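Local coordinates for protein glutathione transferase (PDB 6ZB6) that probably conjugates glutathione to electrophilic xenobiotics such as herbicides, as a phi class transferase linked to multiple-herbicide resistance in ryegrass, at residues Ala2-Phe7 and Leu76-Thr81; Leu22-Ala27 and Val84-Glu89. All blocks are in the same frame, centred on the assembly; numbering follows the deposited sequence.

Interaction 1: residues Ala2-Phe7 and Leu76-Thr81; sequences APVKVF and LRKYKT
Val4 meets the polar ends of two neighbouring side chains, Tyr79 and Lys78, with a single methyl group. Its CG1 lies 3.6 Å from Tyr79 OH, the closest approach between the two segments, and 3.8 Å from Lys78 NZ. The backbones stay well apart, 11.0 Å between Val4 CA and Lys78 CA at the nearest, and long side chains bridge the interval. Lys78 suits this: CG stands anti to the backbone N (chi1 -178°) and the chain is extended beyond it, carrying the ammonium out to the strand. Tyr79 spans the same gap with its long, flat ring, one face of which gives Lys78 CG an apolar surface, 4.1 Å above the plane and over its centre. At the far end, the tyrosine hydroxyl accepts a hydrogen bond of 3.0 Å from Lys78 NZ to Tyr79 OH. The same ammonium forms a salt bridge with Asp60 at the end of a neighbouring strand and a further bond, 2.7 Å from Lys78 NZ to water 1; that water donates to Ala2 O at 2.8 Å. Three partners therefore hold the lysine tip. A branched, compact valine fits the buried strand position, where Leu22 and Phe58 also touch it. The contact joins the first strand to the end of helix 68-78 and the residue just past it, in the thioredoxin-like N-terminal domain of glutathione transferases.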
loop_
_atom_site.group_PDB
_atom_site.type_symbol
_atom_site.label_atom_id
_atom_site.label_comp_id
_atom_site.label_asym_id
_atom_site.label_seq_id
_atom_site.Cartn_x
_atom_site.Cartn_y
_atom_site.Cartn_z
ATOM N N ALA A 2 -10.716 -6.990 22.790
ATOM C CA ALA A 2 -10.800 -5.647 22.215
ATOM C C ALA A 2 -10.092 -5.541 20.868
ATOM O O ALA A 2 -8.903 -5.868 20.754
ATOM C CB ALA A 2 -10.243 -4.607 23.189
ATOM N N PRO A 3 -10.790 -5.075 19.831
ATOM C CA PRO A 3 -10.171 -4.961 18.507
ATOM C C PRO A 3 -8.983 -4.011 18.522
ATOM O O PRO A 3 -8.873 -3.112 19.360
ATOM C CB PRO A 3 -11.301 -4.407 17.630
ATOM C CG PRO A 3 -12.567 -4.698 18.392
ATOM C CD PRO A 3 -12.179 -4.587 19.838
ATOM N N VAL A 4 -8.097 -4.204 17.556
ATOM C CA VAL A 4 -6.927 -3.349 17.449
ATOM C C VAL A 4 -7.333 -1.997 16.875
ATOM O O VAL A 4 -8.386 -1.844 16.249
ATOM C CB VAL A 4 -5.841 -4.025 16.600
ATOM C CG1 VAL A 4 -5.412 -5.326 17.263
ATOM C CG2 VAL A 4 -6.360 -4.270 15.157
ATOM N N LYS A 5 -6.490 -0.994 17.105
ATOM C CA LYS A 5 -6.780 0.369 16.689
ATOM C C LYS A 5 -5.722 0.838 15.711
ATOM O O LYS A 5 -4.526 0.705 15.979
ATOM C CB LYS A 5 -6.815 1.336 17.873
ATOM C CG LYS A 5 -7.858 1.042 18.923
ATOM C CD LYS A 5 -7.816 2.144 19.974
ATOM C CE LYS A 5 -8.880 1.956 21.028
ATOM N NZ LYS A 5 -9.283 3.262 21.620
ATOM N N VAL A 6 -6.163 1.419 14.603
ATOM C CA VAL A 6 -5.278 2.067 13.644
ATOM C C VAL A 6 -5.551 3.560 13.700
ATOM O O VAL A 6 -6.708 3.989 13.601
ATOM C CB VAL A 6 -5.497 1.513 12.224
ATOM C CG1 VAL A 6 -4.489 2.121 11.259
ATOM C CG2 VAL A 6 -5.374 0.002 12.255
ATOM N N PHE A 7 -4.492 4.350 13.841
ATOM C CA PHE A 7 -4.601 5.801 13.968
ATOM C C PHE A 7 -4.246 6.451 12.637
ATOM O O PHE A 7 -3.137 6.261 12.126
ATOM C CB PHE A 7 -3.682 6.319 15.075
ATOM C CG PHE A 7 -4.068 5.834 16.442
ATOM C CD1 PHE A 7 -3.566 4.637 16.929
ATOM C CD2 PHE A 7 -4.966 6.556 17.221
ATOM C CE1 PHE A 7 -3.930 4.164 18.183
ATOM C CE2 PHE A 7 -5.335 6.097 18.486
ATOM C CZ PHE A 7 -4.819 4.901 18.963
ATOM N N LEU A 76 -0.685 -9.974 10.424
ATOM C CA LEU A 76 -0.712 -11.251 9.715
ATOM C C LEU A 76 -0.299 -12.404 10.617
ATOM O O LEU A 76 -0.857 -13.508 10.523
ATOM C CB LEU A 76 0.194 -11.179 8.494
ATOM C CG LEU A 76 -0.331 -10.210 7.421
ATOM C CD1 LEU A 76 0.685 -10.064 6.313
ATOM C CD2 LEU A 76 -1.692 -10.653 6.895
ATOM N N ARG A 77 0.679 -12.169 11.497
ATOM C CA ARG A 77 1.127 -13.225 12.397
ATOM C C ARG A 77 0.134 -13.456 13.523
ATOM O O ARG A 77 -0.199 -14.608 13.836
ATOM C CB ARG A 77 2.507 -12.875 12.960
ATOM C CG ARG A 77 3.622 -12.956 11.934
ATOM C CD ARG A 77 4.891 -12.275 12.444
ATOM N NE ARG A 77 5.884 -12.218 11.378
ATOM C CZ ARG A 77 6.823 -11.283 11.268
ATOM N NH1 ARG A 77 6.921 -10.322 12.180
ATOM N NH2 ARG A 77 7.673 -11.319 10.244
ATOM N N LYS A 78 -0.358 -12.378 14.134
ATOM C CA LYS A 78 -1.303 -12.526 15.239
ATOM C C LYS A 78 -2.538 -13.301 14.804
ATOM O O LYS A 78 -2.984 -14.221 15.498
ATOM C CB LYS A 78 -1.700 -11.153 15.784
ATOM C CG LYS A 78 -2.650 -11.233 16.984
ATOM C CD LYS A 78 -3.184 -9.871 17.367
ATOM C CE LYS A 78 -3.989 -9.954 18.649
ATOM N NZ LYS A 78 -4.952 -8.839 18.721
ATOM N N TYR A 79 -3.091 -12.965 13.637
ATOM C CA TYR A 79 -4.340 -13.559 13.187
ATOM C C TYR A 79 -4.133 -14.702 12.207
ATOM O O TYR A 79 -5.072 -15.063 11.498
ATOM C CB TYR A 79 -5.240 -12.487 12.571
ATOM C CG TYR A 79 -5.645 -11.438 13.578
ATOM C CD1 TYR A 79 -6.634 -11.696 14.520
ATOM C CD2 TYR A 79 -5.023 -10.199 13.600
ATOM C CE1 TYR A 79 -6.997 -10.737 15.449
ATOM C CE2 TYR A 79 -5.380 -9.238 14.519
ATOM C CZ TYR A 79 -6.364 -9.507 15.440
ATOM O OH TYR A 79 -6.704 -8.540 16.356
ATOM N N LYS A 80 -2.930 -15.281 12.165
ATOM C CA LYS A 80 -2.584 -16.325 11.204
ATOM C C LYS A 80 -3.702 -17.356 11.115
ATOM O O LYS A 80 -3.990 -18.052 12.096
ATOM C CB LYS A 80 -1.249 -16.983 11.576
ATOM C CG LYS A 80 -0.807 -18.091 10.627
ATOM C CD LYS A 80 -0.548 -17.568 9.209
ATOM C CE LYS A 80 -0.130 -18.696 8.260
ATOM N NZ LYS A 80 -1.236 -19.653 7.942
ATOM N N THR A 81 -4.352 -17.416 9.948
ATOM C CA THR A 81 -5.610 -18.140 9.795
ATOM C C THR A 81 -5.374 -19.620 9.529
ATOM O O THR A 81 -5.974 -20.479 10.180
ATOM C CB THR A 81 -6.439 -17.540 8.648
ATOM O OG1 THR A 81 -6.654 -16.139 8.867
ATOM C CG2 THR A 81 -7.784 -18.239 8.554
HETATM O O HOH W 1 -6.746 -7.495 20.172
#

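Interaction 2: residues Leu22-Ala27 and Val84-Glu89; sequences LEEVGA and VDLLRE. With NA (sodium ion), chain L.
Glu24, in the last turn of helix 13-24, touches the 84-89 loop through both its side chain and its backbone. Its CB, the side-chain carbon nearest the backbone, supplies the apolar contact, meeting Leu86 CD1 at 4.1 Å, while Glu24 O lies 3.7 Å from Val84 CG2. Beyond CB the glutamate chain bends (chi2 -76°), and its carboxylate pairs with Arg204. Leu86, buried and also packed on Leu170, suits the apolar side of this junction. Val25 stands near Val84 without close contact and packs instead on Val75 and Leu76 of helix 68-78. At Gly26 the helix ends in a Schellman motif, whose positive phi favours glycine; Ala27 N reaches back to Leu22 O at 3.1 Å.

Across from this helix end, the 84-89 loop carries a sodium ion, bound by Asp85 OD1 at 2.6 Å and by waters 2 and 3, which also accept from Leu86 N and Glu89 N. In an Asx motif, Arg88 N donates to Asp85 OD1 from above the carboxylate plane. Arg88 NE donates to Asp85 O, nearly straight at 165°. These two bonds brace the loop, and the sodium probably adds to this. Across the contact, apolar carbons meet a carbonyl oxygen and a CB, making it depend on shape rather than directed bonds; the charges of Glu24 and Arg88 are answered outside it, by Arg204 and Glu94.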
loop_
_atom_site.group_PDB
_atom_site.type_symbol
_atom_site.label_atom_id
_atom_site.label_comp_id
_atom_site.label_asym_id
_atom_site.label_seq_id
_atom_site.Cartn_x
_atom_site.Cartn_y
_atom_site.Cartn_z
ATOM N N LEU A 22 -5.558 -6.255 7.582
ATOM C CA LEU A 22 -6.602 -6.558 8.554
ATOM C C LEU A 22 -7.795 -7.225 7.885
ATOM O O LEU A 22 -8.361 -8.183 8.415
ATOM C CB LEU A 22 -7.039 -5.286 9.278
ATOM C CG LEU A 22 -6.103 -4.793 10.393
ATOM C CD1 LEU A 22 -6.395 -3.335 10.739
ATOM C CD2 LEU A 22 -6.198 -5.702 11.637
ATOM N N GLU A 23 -8.197 -6.732 6.711
ATOM C CA GLU A 23 -9.344 -7.328 6.044
ATOM C C GLU A 23 -9.004 -8.700 5.486
ATOM O O GLU A 23 -9.871 -9.576 5.444
ATOM C CB GLU A 23 -9.847 -6.405 4.933
ATOM C CG GLU A 23 -10.591 -5.198 5.455
ATOM C CD GLU A 23 -11.939 -5.557 6.037
ATOM O OE1 GLU A 23 -12.495 -6.613 5.662
ATOM O OE2 GLU A 23 -12.448 -4.777 6.874
ATOM N N GLU A 24 -7.754 -8.907 5.060
ATOM C CA GLU A 24 -7.379 -10.198 4.495
ATOM C C GLU A 24 -7.529 -11.319 5.519
ATOM O O GLU A 24 -7.914 -12.440 5.167
ATOM C CB GLU A 24 -5.946 -10.148 3.957
ATOM C CG GLU A 24 -5.817 -9.415 2.601
ATOM C CD GLU A 24 -6.303 -10.230 1.397
ATOM O OE1 GLU A 24 -6.435 -11.468 1.493
ATOM O OE2 GLU A 24 -6.541 -9.626 0.327
ATOM N N VAL A 25 -7.245 -11.033 6.795
ATOM C CA VAL A 25 -7.374 -12.038 7.843
ATOM C C VAL A 25 -8.687 -11.923 8.605
ATOM O O VAL A 25 -8.923 -12.693 9.550
ATOM C CB VAL A 25 -6.173 -11.978 8.811
ATOM C CG1 VAL A 25 -4.880 -12.142 8.024
ATOM C CG2 VAL A 25 -6.170 -10.662 9.615
ATOM N N GLY A 26 -9.549 -10.987 8.226
ATOM C CA GLY A 26 -10.866 -10.910 8.828
ATOM C C GLY A 26 -10.860 -10.489 10.280
ATOM O O GLY A 26 -11.739 -10.899 11.037
ATOM N N ALA A 27 -9.901 -9.662 10.682
ATOM C CA ALA A 27 -9.798 -9.208 12.062
ATOM C C ALA A 27 -10.639 -7.960 12.269
ATOM O O ALA A 27 -10.700 -7.091 11.399
ATOM C CB ALA A 27 -8.343 -8.911 12.427
ATOM N N VAL A 84 -5.295 -18.301 5.114
ATOM C CA VAL A 84 -4.521 -17.240 4.475
ATOM C C VAL A 84 -3.079 -17.343 4.954
ATOM O O VAL A 84 -2.823 -17.351 6.163
ATOM C CB VAL A 84 -5.091 -15.843 4.793
ATOM C CG1 VAL A 84 -4.646 -14.826 3.753
ATOM C CG2 VAL A 84 -6.610 -15.891 4.891
ATOM N N ASP A 85 -2.142 -17.431 4.013
ATOM C CA ASP A 85 -0.710 -17.426 4.317
ATOM C C ASP A 85 -0.039 -16.467 3.338
ATOM O O ASP A 85 0.373 -16.872 2.247
ATOM C CB ASP A 85 -0.120 -18.826 4.232
ATOM C CG ASP A 85 1.336 -18.876 4.679
ATOM O OD1 ASP A 85 1.809 -17.919 5.343
ATOM O OD2 ASP A 85 2.007 -19.884 4.366
ATOM N N LEU A 86 0.057 -15.197 3.728
ATOM C CA LEU A 86 0.654 -14.183 2.867
ATOM C C LEU A 86 2.152 -14.031 3.079
ATOM O O LEU A 86 2.832 -13.473 2.209
ATOM C CB LEU A 86 -0.035 -12.833 3.087
ATOM C CG LEU A 86 -1.490 -12.806 2.614
ATOM C CD1 LEU A 86 -2.226 -11.565 3.088
ATOM C CD2 LEU A 86 -1.531 -12.904 1.084
ATOM N N LEU A 87 2.686 -14.515 4.203
ATOM C CA LEU A 87 4.108 -14.366 4.489
ATOM C C LEU A 87 4.927 -15.607 4.163
ATOM O O LEU A 87 6.137 -15.486 3.935
ATOM C CB LEU A 87 4.314 -13.994 5.964
ATOM C CG LEU A 87 3.766 -12.614 6.355
ATOM C CD1 LEU A 87 3.903 -12.370 7.852
ATOM C CD2 LEU A 87 4.444 -11.493 5.569
ATOM N N ARG A 88 4.313 -16.788 4.159
ATOM C CA ARG A 88 5.003 -18.027 3.796
ATOM C C ARG A 88 6.139 -18.349 4.758
ATOM O O ARG A 88 7.154 -18.931 4.370
ATOM C CB ARG A 88 5.522 -17.955 2.359
ATOM C CG ARG A 88 4.412 -17.725 1.371
ATOM C CD ARG A 88 3.678 -19.035 1.247
ATOM N NE ARG A 88 2.321 -18.919 0.746
ATOM C CZ ARG A 88 1.806 -19.760 -0.138
ATOM N NH1 ARG A 88 2.549 -20.750 -0.613
ATOM N NH2 ARG A 88 0.561 -19.608 -0.550
ATOM N N GLU A 89 5.985 -17.981 6.028
ATOM C CA GLU A 89 7.105 -18.089 6.953
ATOM C C GLU A 89 7.440 -19.533 7.318
ATOM O O GLU A 89 8.544 -19.794 7.812
ATOM C CB GLU A 89 6.816 -17.247 8.199
ATOM C CG GLU A 89 6.813 -15.767 7.855
ATOM C CD GLU A 89 6.699 -14.850 9.060
ATOM O OE1 GLU A 89 5.800 -15.058 9.899
ATOM O OE2 GLU A 89 7.503 -13.902 9.144
HETATM NA NA NA L . 1.412 -15.646 6.633
HETATM O O HOH W 2 -0.722 -14.281 6.297
HETATM O O HOH W 3 3.255 -17.703 7.260
#

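In the fold
From the N terminus, the chain runs through strand 4-7 into helix 13-24, whose end supplies the first segment of interaction 2. It then passes through the rest of the sheet and helix 68-78 before its tail returns to the first strand, closing interaction 1 across 68 intervening residues. The loop beyond, 84-89, comes back to helix 13-24 and closes interaction 2 across 56, so the two closures cross. Their centres lie about 10 Å apart, and they touch directly: Tyr79 packs on Val25 and Ala27, while Arg77 forms a salt bridge with Glu89. Together they tie the first strand and helix to helix 68-78 and the connection leading to helix 92-127.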